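Local coordinates for ssDNA binding protein (Aeropyrum pernix, PDB 4PSN), which binds single-stranded DNA, which it probably entraps in a system of tunnels running between its subunits, at residues 121-126 with 193-198; 137-142 with 149-154; 159-164 with 174-179; 165-170 with 208-213. All blocks are in the same frame, centred on the assembly; numbering follows the deposited sequence.

Contact 1 (121-126 with 193-198); sequences EIRFTV and SVSRLF
Glu121 and Arg196 frame one end of this contact, and the carboxylate can be followed outward atom by atom. CB points at the helix, and with CG anti to the backbone N (chi1 -178°) the extended chain runs alongside the Ser195 backbone and CB: CG lies 3.8 Å from Ser195 O, and OE1 comes to rest beside Ser195 CB. OE2 takes the charge contact, accepting a 2.6 Å bond from Arg196 NH1 on its syn side, close to the guanidinium plane, and a weak second bond from Arg196 NE. The two charged planes stand 78° apart. The arginine CB points away from the partner segment, but its chain bends at chi2 and chi3 and so brings its end back to OE2. An alanine here would remove the acceptor, and the Arg196 guanidinium is likely to be left without its mate and freer to swing.

Next to Arg196 along the helix, Ser195 OG accepts the Phe124 backbone N-H at 3.0 Å, while Arg123 lays one face of its guanidinium over the same hydroxyl. A water donates to both Ile122 O and Ser195 O, bridging the two backbones. Beyond it the contact turns apolar: Phe124 CE2 packs 3.8 Å from Phe198 CB, the rings meeting obliquely with centroids 5.5 Å apart, and the Val126 and Val194 branches come tip to tip. The example illustrates how the outermost strand of an antiparallel sheet within this chain, and the loop leading into it, are covered by a helix, here 186-198, in an alpha+beta domain.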
loop_
_atom_site.group_PDB
_atom_site.type_symbol
_atom_site.label_atom_id
_atom_site.label_comp_id
_atom_site.label_asym_id
_atom_site.label_seq_id
_atom_site.Cartn_x
_atom_site.Cartn_y
_atom_site.Cartn_z
ATOM N N GLU C 121 1.488 -1.261 34.863
ATOM C CA GLU C 121 2.696 -1.914 34.392
ATOM C C GLU C 121 2.351 -3.293 33.819
ATOM O O GLU C 121 1.486 -3.987 34.357
ATOM C CB GLU C 121 3.632 -2.046 35.588
ATOM C CG GLU C 121 4.979 -2.651 35.330
ATOM C CD GLU C 121 5.846 -2.595 36.572
ATOM O OE1 GLU C 121 5.894 -3.598 37.319
ATOM O OE2 GLU C 121 6.474 -1.538 36.800
ATOM N N ILE C 122 2.980 -3.678 32.708
ATOM C CA ILE C 122 2.762 -5.025 32.167
ATOM C C ILE C 122 3.451 -6.040 33.096
ATOM O O ILE C 122 4.622 -5.874 33.433
ATOM C CB ILE C 122 3.365 -5.203 30.756
ATOM C CG1 ILE C 122 2.820 -4.145 29.795
ATOM C CG2 ILE C 122 3.064 -6.625 30.234
ATOM C CD1 ILE C 122 3.559 -4.082 28.468
ATOM N N ARG C 123 2.731 -7.073 33.513
ATOM C CA ARG C 123 3.316 -8.072 34.407
ATOM C C ARG C 123 3.827 -9.278 33.632
ATOM O O ARG C 123 3.042 -10.044 33.101
ATOM C CB ARG C 123 2.302 -8.541 35.459
ATOM C CG ARG C 123 2.941 -9.371 36.581
ATOM C CD ARG C 123 3.713 -8.526 37.567
ATOM N NE ARG C 123 4.607 -9.355 38.388
ATOM C CZ ARG C 123 5.547 -8.878 39.191
ATOM N NH1 ARG C 123 5.731 -7.559 39.280
ATOM N NH2 ARG C 123 6.326 -9.714 39.886
ATOM N N PHE C 124 5.145 -9.447 33.594
ATOM C CA PHE C 124 5.760 -10.585 32.943
ATOM C C PHE C 124 6.197 -11.597 33.998
ATOM O O PHE C 124 6.427 -11.242 35.159
ATOM C CB PHE C 124 6.991 -10.137 32.123
ATOM C CG PHE C 124 6.654 -9.212 30.964
ATOM C CD1 PHE C 124 6.075 -9.713 29.803
ATOM C CD2 PHE C 124 6.921 -7.848 31.037
ATOM C CE1 PHE C 124 5.771 -8.880 28.725
ATOM C CE2 PHE C 124 6.605 -6.998 29.965
ATOM C CZ PHE C 124 6.028 -7.517 28.809
ATOM N N THR C 125 6.301 -12.858 33.593
ATOM C CA THR C 125 6.942 -13.889 34.411
ATOM C C THR C 125 8.121 -14.460 33.607
ATOM O O THR C 125 8.257 -14.174 32.430
ATOM C CB THR C 125 5.951 -15.003 34.790
ATOM O OG1 THR C 125 5.486 -15.664 33.604
ATOM C CG2 THR C 125 4.740 -14.425 35.567
ATOM N N VAL C 126 8.980 -15.247 34.232
ATOM C CA VAL C 126 10.145 -15.783 33.538
ATOM C C VAL C 126 10.384 -17.212 33.959
ATOM O O VAL C 126 9.901 -17.653 35.008
ATOM C CB VAL C 126 11.450 -14.998 33.848
ATOM C CG1 VAL C 126 11.343 -13.542 33.390
ATOM C CG2 VAL C 126 11.797 -15.094 35.321
ATOM N N SER C 193 12.008 -8.128 39.173
ATOM C CA SER C 193 12.410 -6.903 38.473
ATOM C C SER C 193 12.103 -6.874 36.975
ATOM O O SER C 193 12.132 -5.808 36.359
ATOM C CB SER C 193 13.911 -6.667 38.662
ATOM O OG SER C 193 14.265 -6.727 40.032
ATOM N N VAL C 194 11.802 -8.030 36.387
ATOM C CA VAL C 194 11.589 -8.085 34.941
ATOM C C VAL C 194 10.504 -7.119 34.486
ATOM O O VAL C 194 10.696 -6.394 33.511
ATOM C CB VAL C 194 11.327 -9.520 34.398
ATOM C CG1 VAL C 194 10.026 -10.094 34.949
ATOM C CG2 VAL C 194 11.267 -9.499 32.871
ATOM N N SER C 195 9.388 -7.075 35.209
ATOM C CA SER C 195 8.280 -6.209 34.827
ATOM C C SER C 195 8.664 -4.729 34.983
ATOM O O SER C 195 8.363 -3.904 34.131
ATOM C CB SER C 195 7.038 -6.519 35.671
ATOM O OG SER C 195 6.679 -7.893 35.582
ATOM N N ARG C 196 9.309 -4.400 36.093
ATOM C CA ARG C 196 9.803 -3.045 36.325
ATOM C C ARG C 196 10.802 -2.611 35.234
ATOM O O ARG C 196 10.744 -1.494 34.723
ATOM C CB ARG C 196 10.444 -2.984 37.715
ATOM C CG ARG C 196 11.360 -1.796 37.981
ATOM C CD ARG C 196 10.584 -0.497 37.994
ATOM N NE ARG C 196 9.154 -0.758 38.125
ATOM C CZ ARG C 196 8.404 -0.356 39.146
ATOM N NH1 ARG C 196 7.112 -0.656 39.185
ATOM N NH2 ARG C 196 8.939 0.352 40.132
ATOM N N LEU C 197 11.705 -3.507 34.861
ATOM C CA LEU C 197 12.679 -3.190 33.828
ATOM C C LEU C 197 12.016 -2.908 32.485
ATOM O O LEU C 197 12.380 -1.952 31.795
ATOM C CB LEU C 197 13.706 -4.308 33.708
ATOM C CG LEU C 197 14.700 -4.370 34.867
ATOM C CD1 LEU C 197 15.504 -5.664 34.833
ATOM C CD2 LEU C 197 15.625 -3.154 34.847
ATOM N N PHE C 198 11.033 -3.718 32.114
ATOM C CA PHE C 198 10.400 -3.545 30.814
ATOM C C PHE C 198 9.460 -2.348 30.749
ATOM O O PHE C 198 9.102 -1.904 29.655
ATOM C CB PHE C 198 9.691 -4.831 30.363
ATOM C CG PHE C 198 10.587 -5.754 29.573
ATOM C CD1 PHE C 198 10.700 -5.612 28.196
ATOM C CD2 PHE C 198 11.341 -6.729 30.210
ATOM C CE1 PHE C 198 11.531 -6.440 27.455
ATOM C CE2 PHE C 198 12.198 -7.568 29.479
ATOM C CZ PHE C 198 12.292 -7.422 28.098
HETATM O O HOH W 1 6.604 -4.264 32.305
#

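Contact 2 (137-142 with 149-154); sequences VVYRIM and GALIVT
Ile141 sits opposite Gly149, whose missing side chain lets the isoleucine lean across the neighbouring strand. With CG1 anti to the carbonyl carbon (chi1 -56°), CD1 reaches 3.6 Å from Ala150 O and 4.0 Å from Leu151 CB. On the same face the Tyr139 ring meets Leu151 CD2 through its CD2 atom and Val153 CG2 through CE2, both at 4.0 Å and both obliquely. On the opposite face, Val138 CG2 touches Ile152 CG1 at 4.1 Å. Beneath these side chains runs the antiparallel ladder: Val137 with Val153 and Tyr139 with Leu151 each exchange two backbone bonds, whereas Ile141 N reaches Gly149 O from well above the carbonyl plane and the return bond is weak.

The next shell fixes both faces. Helix 186-198 packs on Tyr139 and Ile141, with the tyrosine hydroxyl bonded to Asp187, and helix 206-218 covers Val138, Ala150 and Ile152. An alanine in place of Ile141 would probably open a gap beside Leu151 and take support from Phe198 and Phe124. The chemistry is thus that of a central hairpin whose backbone polar groups are largely taken up by pairing with neighbouring strands, leaving two largely apolar faces, Arg140 excepted, on which helices pack.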
loop_
_atom_site.group_PDB
_atom_site.type_symbol
_atom_site.label_atom_id
_atom_site.label_comp_id
_atom_site.label_asym_id
_atom_site.label_seq_id
_atom_site.Cartn_x
_atom_site.Cartn_y
_atom_site.Cartn_z
ATOM N N VAL C 137 23.269 -15.922 31.999
ATOM C CA VAL C 137 22.063 -16.690 32.299
ATOM C C VAL C 137 20.912 -16.243 31.389
ATOM O O VAL C 137 20.639 -15.050 31.261
ATOM C CB VAL C 137 21.648 -16.531 33.767
ATOM C CG1 VAL C 137 20.521 -17.526 34.107
ATOM C CG2 VAL C 137 22.854 -16.753 34.660
ATOM N N VAL C 138 20.238 -17.204 30.768
ATOM C CA VAL C 138 19.151 -16.910 29.836
ATOM C C VAL C 138 17.793 -17.344 30.386
ATOM O O VAL C 138 17.642 -18.468 30.867
ATOM C CB VAL C 138 19.397 -17.567 28.460
ATOM C CG1 VAL C 138 18.152 -17.475 27.574
ATOM C CG2 VAL C 138 20.590 -16.904 27.779
ATOM N N TYR C 139 16.827 -16.435 30.318
ATOM C CA TYR C 139 15.467 -16.691 30.779
ATOM C C TYR C 139 14.503 -16.503 29.635
ATOM O O TYR C 139 14.663 -15.590 28.816
ATOM C CB TYR C 139 15.058 -15.704 31.887
ATOM C CG TYR C 139 15.911 -15.785 33.106
ATOM C CD1 TYR C 139 15.511 -16.524 34.220
ATOM C CD2 TYR C 139 17.124 -15.132 33.148
ATOM C CE1 TYR C 139 16.303 -16.603 35.342
ATOM C CE2 TYR C 139 17.911 -15.202 34.249
ATOM C CZ TYR C 139 17.507 -15.943 35.343
ATOM O OH TYR C 139 18.323 -15.996 36.443
ATOM N N ARG C 140 13.498 -17.368 29.574
ATOM C CA ARG C 140 12.330 -17.091 28.751
ATOM C C ARG C 140 11.399 -16.119 29.476
ATOM O O ARG C 140 11.229 -16.199 30.697
ATOM C CB ARG C 140 11.553 -18.379 28.460
ATOM C CG ARG C 140 12.156 -19.265 27.374
ATOM C CD ARG C 140 11.167 -20.368 26.978
ATOM N NE ARG C 140 10.357 -20.793 28.121
ATOM C CZ ARG C 140 10.668 -21.802 28.934
ATOM N NH1 ARG C 140 11.775 -22.507 28.729
ATOM N NH2 ARG C 140 9.869 -22.111 29.959
ATOM N N ILE C 141 10.803 -15.204 28.725
ATOM C CA ILE C 141 9.804 -14.296 29.274
ATOM C C ILE C 141 8.426 -14.733 28.796
ATOM O O ILE C 141 8.251 -15.072 27.634
ATOM C CB ILE C 141 10.061 -12.854 28.828
ATOM C CG1 ILE C 141 11.483 -12.421 29.210
ATOM C CG2 ILE C 141 9.062 -11.911 29.474
ATOM C CD1 ILE C 141 11.861 -11.039 28.670
HETATM N N MSE C 142 7.455 -14.727 29.705
HETATM C CA MSE C 142 6.087 -15.093 29.404
HETATM C C MSE C 142 5.121 -13.978 29.756
HETATM O O MSE C 142 5.357 -13.205 30.678
HETATM C CB MSE C 142 5.726 -16.283 30.273
HETATM C CG MSE C 142 6.935 -16.800 30.971
HETATM SE SE MSE C 142 7.416 -18.479 30.202
HETATM C CE MSE C 142 6.111 -19.492 31.188
ATOM N N GLY C 149 9.177 -13.886 24.796
ATOM C CA GLY C 149 10.477 -13.229 24.739
ATOM C C GLY C 149 11.595 -13.904 25.499
ATOM O O GLY C 149 11.480 -15.048 25.922
ATOM N N ALA C 150 12.695 -13.179 25.676
ATOM C CA ALA C 150 13.858 -13.718 26.357
ATOM C C ALA C 150 14.679 -12.599 26.957
ATOM O O ALA C 150 14.641 -11.461 26.487
ATOM C CB ALA C 150 14.732 -14.541 25.395
ATOM N N LEU C 151 15.456 -12.953 27.969
ATOM C CA LEU C 151 16.241 -11.987 28.691
ATOM C C LEU C 151 17.577 -12.651 28.889
ATOM O O LEU C 151 17.630 -13.850 29.092
ATOM C CB LEU C 151 15.577 -11.788 30.045
ATOM C CG LEU C 151 16.170 -10.757 30.968
ATOM C CD1 LEU C 151 15.277 -9.546 30.931
ATOM C CD2 LEU C 151 16.234 -11.330 32.356
ATOM N N ILE C 152 18.656 -11.885 28.842
ATOM C CA ILE C 152 19.956 -12.457 29.140
ATOM C C ILE C 152 20.648 -11.633 30.208
ATOM O O ILE C 152 20.673 -10.407 30.155
ATOM C CB ILE C 152 20.836 -12.586 27.870
ATOM C CG1 ILE C 152 22.211 -13.166 28.222
ATOM C CG2 ILE C 152 20.976 -11.229 27.152
ATOM C CD1 ILE C 152 22.965 -13.655 26.973
ATOM N N VAL C 153 21.205 -12.318 31.191
ATOM C CA VAL C 153 21.823 -11.658 32.324
ATOM C C VAL C 153 23.296 -12.026 32.424
ATOM O O VAL C 153 23.656 -13.209 32.488
ATOM C CB VAL C 153 21.122 -12.084 33.633
ATOM C CG1 VAL C 153 21.824 -11.441 34.853
ATOM C CG2 VAL C 153 19.659 -11.671 33.577
ATOM N N THR C 154 24.155 -11.017 32.447
ATOM C CA THR C 154 25.587 -11.266 32.576
ATOM C C THR C 154 26.062 -10.843 33.960
ATOM O O THR C 154 26.094 -9.661 34.269
ATOM C CB THR C 154 26.408 -10.478 31.516
ATOM O OG1 THR C 154 25.883 -10.721 30.206
ATOM C CG2 THR C 154 27.887 -10.890 31.561
#

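Contact 3 (159-164 with 174-179); sequences EALVRG and LKRTRV
The beta hairpin of strands 159-166 and 172-180 brings Ala160 against Val179 and Val162 against Thr177 in hydrogen-bonded antiparallel pairs, with Gly164 and Leu174 forming a third one residue out of step. That shift is a beta bulge: Lys175 and Arg176 together face Arg163, so strand 172-180 carries the extra residue. Thr177 OG1 donates to Lys175 O at 2.7 Å, bracing the bulge from within its own strand.

On one face Val162 bridges two partners, CG1 to Leu174 CD2 at 3.7 Å and CG2 to Val179 CG2 at 4.0 Å, the latter pair crossing at about a right angle. The other face is charged but not without hydrocarbon. Leu161 CD2 packs on Arg178 CB at 3.8 Å, and its CD1 lies over one face of the Arg176 guanidinium, offset toward the rim. Glu159 OE2 receives Arg178 NH1 at 2.8 Å on its syn side, at the edge of the guanidinium, with the two planes 84° apart. Arg163 NH2 is hydrogen-bonded to Thr154 OG1. Salt bridges join this hairpin to the third subunit: Arg178 NH2 to its Asp133, Arg176 to its Asp136 and, from the bulge, Lys175 to its Glu215.

Strand 146-155 flanks the hairpin beside strand 159-166, and helix 186-198 lies on the Val162 face, touching Leu174 through Leu197 and Phe198 and Val179 through Phe189.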
loop_
_atom_site.group_PDB
_atom_site.type_symbol
_atom_site.label_atom_id
_atom_site.label_comp_id
_atom_site.label_asym_id
_atom_site.label_seq_id
_atom_site.Cartn_x
_atom_site.Cartn_y
_atom_site.Cartn_z
ATOM N N GLU C 159 27.133 -7.047 40.589
ATOM C CA GLU C 159 26.272 -6.358 39.646
ATOM C C GLU C 159 25.975 -7.283 38.479
ATOM O O GLU C 159 26.560 -8.360 38.371
ATOM C CB GLU C 159 26.978 -5.114 39.101
ATOM C CG GLU C 159 27.309 -4.059 40.127
ATOM C CD GLU C 159 27.903 -2.817 39.487
ATOM O OE1 GLU C 159 29.101 -2.850 39.120
ATOM O OE2 GLU C 159 27.165 -1.813 39.336
ATOM N N ALA C 160 25.095 -6.841 37.584
ATOM C CA ALA C 160 24.828 -7.604 36.375
ATOM C C ALA C 160 24.390 -6.677 35.244
ATOM O O ALA C 160 23.810 -5.626 35.485
ATOM C CB ALA C 160 23.745 -8.672 36.639
ATOM N N LEU C 161 24.667 -7.087 34.014
ATOM C CA LEU C 161 24.080 -6.458 32.844
ATOM C C LEU C 161 22.861 -7.274 32.434
ATOM O O LEU C 161 22.913 -8.509 32.407
ATOM C CB LEU C 161 25.088 -6.458 31.708
ATOM C CG LEU C 161 26.404 -5.764 32.041
ATOM C CD1 LEU C 161 27.391 -5.916 30.900
ATOM C CD2 LEU C 161 26.164 -4.301 32.336
ATOM N N VAL C 162 21.770 -6.584 32.112
ATOM C CA VAL C 162 20.546 -7.238 31.707
ATOM C C VAL C 162 20.094 -6.633 30.388
ATOM O O VAL C 162 20.125 -5.418 30.220
ATOM C CB VAL C 162 19.435 -7.005 32.741
ATOM C CG1 VAL C 162 18.184 -7.745 32.323
ATOM C CG2 VAL C 162 19.897 -7.485 34.116
ATOM N N ARG C 163 19.698 -7.481 29.447
ATOM C CA ARG C 163 19.034 -7.003 28.234
ATOM C C ARG C 163 18.066 -8.060 27.739
ATOM O O ARG C 163 18.128 -9.199 28.171
ATOM C CB ARG C 163 20.025 -6.589 27.127
ATOM C CG ARG C 163 21.158 -7.545 26.816
ATOM C CD ARG C 163 22.193 -7.510 27.937
ATOM N NE ARG C 163 23.508 -8.001 27.543
ATOM C CZ ARG C 163 24.215 -8.876 28.252
ATOM N NH1 ARG C 163 25.412 -9.263 27.826
ATOM N NH2 ARG C 163 23.728 -9.369 29.389
ATOM N N GLY C 164 17.164 -7.690 26.852
ATOM C CA GLY C 164 16.183 -8.660 26.411
ATOM C C GLY C 164 15.141 -8.022 25.542
ATOM O O GLY C 164 15.269 -6.860 25.175
ATOM N N LEU C 174 14.616 -4.223 25.824
ATOM C CA LEU C 174 15.324 -3.752 27.004
ATOM C C LEU C 174 16.802 -3.646 26.637
ATOM O O LEU C 174 17.454 -4.659 26.390
ATOM C CB LEU C 174 15.122 -4.725 28.169
ATOM C CG LEU C 174 15.844 -4.405 29.477
ATOM C CD1 LEU C 174 15.219 -3.194 30.148
ATOM C CD2 LEU C 174 15.820 -5.620 30.408
ATOM N N LYS C 175 17.305 -2.415 26.562
ATOM C CA LYS C 175 18.712 -2.130 26.260
ATOM C C LYS C 175 19.615 -2.505 27.433
ATOM O O LYS C 175 19.150 -2.587 28.569
ATOM C CB LYS C 175 18.902 -0.636 25.986
ATOM C CG LYS C 175 17.863 -0.025 25.068
ATOM C CD LYS C 175 18.111 -0.429 23.633
ATOM C CE LYS C 175 17.287 0.414 22.686
ATOM N NZ LYS C 175 17.961 0.534 21.371
ATOM N N ARG C 176 20.902 -2.712 27.154
ATOM C CA ARG C 176 21.871 -3.009 28.206
ATOM C C ARG C 176 21.631 -2.146 29.450
ATOM O O ARG C 176 21.616 -0.917 29.393
ATOM C CB ARG C 176 23.313 -2.850 27.717
ATOM C CG ARG C 176 24.323 -3.255 28.792
ATOM C CD ARG C 176 25.749 -2.774 28.514
ATOM N NE ARG C 176 26.454 -3.656 27.590
ATOM C CZ ARG C 176 27.776 -3.722 27.486
ATOM N NH1 ARG C 176 28.326 -4.555 26.616
ATOM N NH2 ARG C 176 28.547 -2.957 28.256
ATOM N N THR C 177 21.423 -2.802 30.579
ATOM C CA THR C 177 21.108 -2.099 31.807
ATOM C C THR C 177 21.939 -2.717 32.911
ATOM O O THR C 177 21.949 -3.939 33.075
ATOM C CB THR C 177 19.609 -2.255 32.150
ATOM O OG1 THR C 177 18.821 -1.744 31.072
ATOM C CG2 THR C 177 19.261 -1.504 33.421
ATOM N N ARG C 178 22.639 -1.888 33.675
ATOM C CA ARG C 178 23.475 -2.413 34.747
ATOM C C ARG C 178 22.752 -2.279 36.067
ATOM O O ARG C 178 22.241 -1.214 36.387
ATOM C CB ARG C 178 24.839 -1.724 34.791
ATOM C CG ARG C 178 25.731 -2.231 35.919
ATOM C CD ARG C 178 27.213 -1.901 35.680
ATOM N NE ARG C 178 27.405 -0.501 35.318
ATOM C CZ ARG C 178 27.672 0.476 36.181
ATOM N NH1 ARG C 178 27.790 0.211 37.480
ATOM N NH2 ARG C 178 27.826 1.719 35.742
ATOM N N VAL C 179 22.704 -3.368 36.832
ATOM C CA VAL C 179 21.918 -3.391 38.065
ATOM C C VAL C 179 22.752 -4.004 39.173
ATOM O O VAL C 179 23.668 -4.791 38.911
ATOM C CB VAL C 179 20.615 -4.219 37.903
ATOM C CG1 VAL C 179 19.724 -3.615 36.829
ATOM C CG2 VAL C 179 20.936 -5.678 37.567
#

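Contact 4 (165-170 with 208-213); sequences AVVEPT and EAVRVV
Ala165 turns its methyl toward the helix, where three residues meet it. CB lies 3.6 Å from Val212 CG1 and also touches Val213 CG2 and Ala209 O, so the small side chain settles among one turn's worth of residues. The two valines approach with different branches: Val212 uses CG1, anti to its backbone N (chi1 166°), whereas Val213 uses CG2, which also comes to 3.5 Å from Ala165 O. From the helix, Ala209 points its own methyl back at the strand, ending 3.4 Å from Val166 O. Two facing alanines allow this close approach of helix to backbone.

In the fold, this is helix 206-218 laid across the face of the antiparallel sheet that carries Ala150 and Ala165, while Val166 points the other way, onto Phe124 and Ile141. Where the strand gives way to loop, Val167 CG1 crosses Val210 CG2 obliquely at 3.7 Å and also touches Ala209 CB; Val167 was modelled in two conformers, so this contact is less certain. Farther along the loop a cis peptide bond precedes Pro169, which packs on Phe55 of the second subunit. Glu208 and Arg211 take their charged partners from outside the chain, namely Arg207, Arg211 and Glu208 of the third subunit.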
loop_
_atom_site.group_PDB
_atom_site.type_symbol
_atom_site.label_atom_id
_atom_site.label_comp_id
_atom_site.label_asym_id
_atom_site.label_seq_id
_atom_site.Cartn_x
_atom_site.Cartn_y
_atom_site.Cartn_z
ATOM N N ALA C 165 14.102 -8.787 25.215
ATOM C CA ALA C 165 13.091 -8.320 24.293
ATOM C C ALA C 165 11.833 -9.158 24.480
ATOM O O ALA C 165 11.937 -10.323 24.841
ATOM C CB ALA C 165 13.607 -8.483 22.855
ATOM N N VAL C 166 10.661 -8.563 24.225
ATOM C CA VAL C 166 9.406 -9.321 24.120
ATOM C C VAL C 166 8.656 -8.851 22.878
ATOM O O VAL C 166 8.856 -7.728 22.396
ATOM C CB VAL C 166 8.497 -9.144 25.370
ATOM C CG1 VAL C 166 9.200 -9.657 26.653
ATOM C CG2 VAL C 166 8.108 -7.699 25.537
ATOM N N VAL C 167 7.794 -9.703 22.349
ATOM C CA VAL C 167 7.020 -9.348 21.165
ATOM C C VAL C 167 5.561 -9.054 21.516
ATOM O O VAL C 167 4.847 -8.424 20.739
ATOM C CB VAL C 167 7.071 -10.460 20.102
ATOM C CG1 VAL C 167 8.503 -10.722 19.693
ATOM C CG2 VAL C 167 6.405 -11.733 20.631
ATOM N N GLU C 168 5.126 -9.512 22.688
ATOM C CA GLU C 168 3.753 -9.273 23.149
ATOM C C GLU C 168 3.838 -8.855 24.600
ATOM O O GLU C 168 4.747 -9.290 25.300
ATOM C CB GLU C 168 2.915 -10.557 23.070
ATOM C CG GLU C 168 2.621 -11.040 21.648
ATOM C CD GLU C 168 2.022 -12.448 21.630
ATOM O OE1 GLU C 168 1.699 -12.987 22.720
ATOM O OE2 GLU C 168 1.878 -13.019 20.530
ATOM N N PRO C 169 2.873 -8.048 25.081
ATOM C CA PRO C 169 1.684 -7.594 24.362
ATOM C C PRO C 169 1.975 -6.433 23.412
ATOM O O PRO C 169 1.071 -5.983 22.732
ATOM C CB PRO C 169 0.742 -7.138 25.485
ATOM C CG PRO C 169 1.680 -6.715 26.609
ATOM C CD PRO C 169 2.839 -7.672 26.510
ATOM N N THR C 170 3.213 -5.959 23.390
ATOM C CA THR C 170 3.656 -4.970 22.422
ATOM C C THR C 170 5.169 -5.166 22.304
ATOM O O THR C 170 5.805 -5.585 23.263
ATOM C CB THR C 170 3.301 -3.534 22.872
ATOM O OG1 THR C 170 3.481 -2.628 21.778
ATOM C CG2 THR C 170 4.157 -3.096 24.073
ATOM N N GLU C 208 12.253 -6.410 15.109
ATOM C CA GLU C 208 13.464 -6.082 15.846
ATOM C C GLU C 208 13.486 -6.928 17.110
ATOM O O GLU C 208 14.530 -7.465 17.489
ATOM C CB GLU C 208 13.515 -4.601 16.219
ATOM C CG GLU C 208 13.370 -3.646 15.033
ATOM C CD GLU C 208 13.482 -2.176 15.457
ATOM O OE1 GLU C 208 12.489 -1.426 15.333
ATOM O OE2 GLU C 208 14.567 -1.778 15.922
ATOM N N ALA C 209 12.324 -7.036 17.755
ATOM C CA ALA C 209 12.223 -7.779 19.002
ATOM C C ALA C 209 12.438 -9.249 18.702
ATOM O O ALA C 209 13.129 -9.930 19.433
ATOM C CB ALA C 209 10.862 -7.543 19.688
ATOM N N VAL C 210 11.864 -9.736 17.604
ATOM C CA VAL C 210 12.008 -11.162 17.266
ATOM C C VAL C 210 13.478 -11.543 17.101
ATOM O O VAL C 210 13.934 -12.571 17.607
ATOM C CB VAL C 210 11.211 -11.563 15.986
ATOM C CG1 VAL C 210 11.570 -12.982 15.528
ATOM C CG2 VAL C 210 9.703 -11.452 16.216
ATOM N N ARG C 211 14.228 -10.698 16.407
ATOM C CA ARG C 211 15.643 -10.957 16.153
ATOM C C ARG C 211 16.449 -11.056 17.456
ATOM O O ARG C 211 17.313 -11.924 17.605
ATOM C CB ARG C 211 16.211 -9.851 15.255
ATOM C CG ARG C 211 17.678 -9.972 14.931
ATOM C CD ARG C 211 17.897 -10.468 13.514
ATOM N NE ARG C 211 17.198 -9.656 12.511
ATOM C CZ ARG C 211 16.770 -10.141 11.347
ATOM N NH1 ARG C 211 16.970 -11.419 11.065
ATOM N NH2 ARG C 211 16.135 -9.364 10.476
ATOM N N VAL C 212 16.172 -10.162 18.402
ATOM C CA VAL C 212 16.887 -10.177 19.677
ATOM C C VAL C 212 16.557 -11.443 20.490
ATOM O O VAL C 212 17.446 -12.093 21.057
ATOM C CB VAL C 212 16.599 -8.905 20.506
ATOM C CG1 VAL C 212 17.068 -9.075 21.958
ATOM C CG2 VAL C 212 17.268 -7.674 19.860
ATOM N N VAL C 213 15.276 -11.789 20.543
ATOM C CA VAL C 213 14.841 -13.000 21.236
ATOM C C VAL C 213 15.568 -14.219 20.670
ATOM O O VAL C 213 16.131 -15.023 21.414
ATOM C CB VAL C 213 13.304 -13.171 21.132
ATOM C CG1 VAL C 213 12.836 -14.525 21.705
ATOM C CG2 VAL C 213 12.609 -12.021 21.825
#

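In the fold
All four contacts belong to the C-terminal domain and reach one antiparallel sheet. Along the chain, contact 1 opens first and spans contacts 2 and 3; contacts 2 and 3 follow in series, and contact 4 interlocks with both 3 and 1. Contacts 2 and 3, centres about 11 Å apart, are adjacent hairpins, joined where strands 146-155 and 159-166 pair. Contact 1 adds helix 186-198 to one face of this sheet; contact 4, about 14 Å from it between centres, adds helix 206-218 to the other. Contacts 3 and 4 share strand 159-166. Contacts 2, 3 and 4 all touch the third subunit, so this layered core probably helps to shape the intersubunit surfaces of the tetramer.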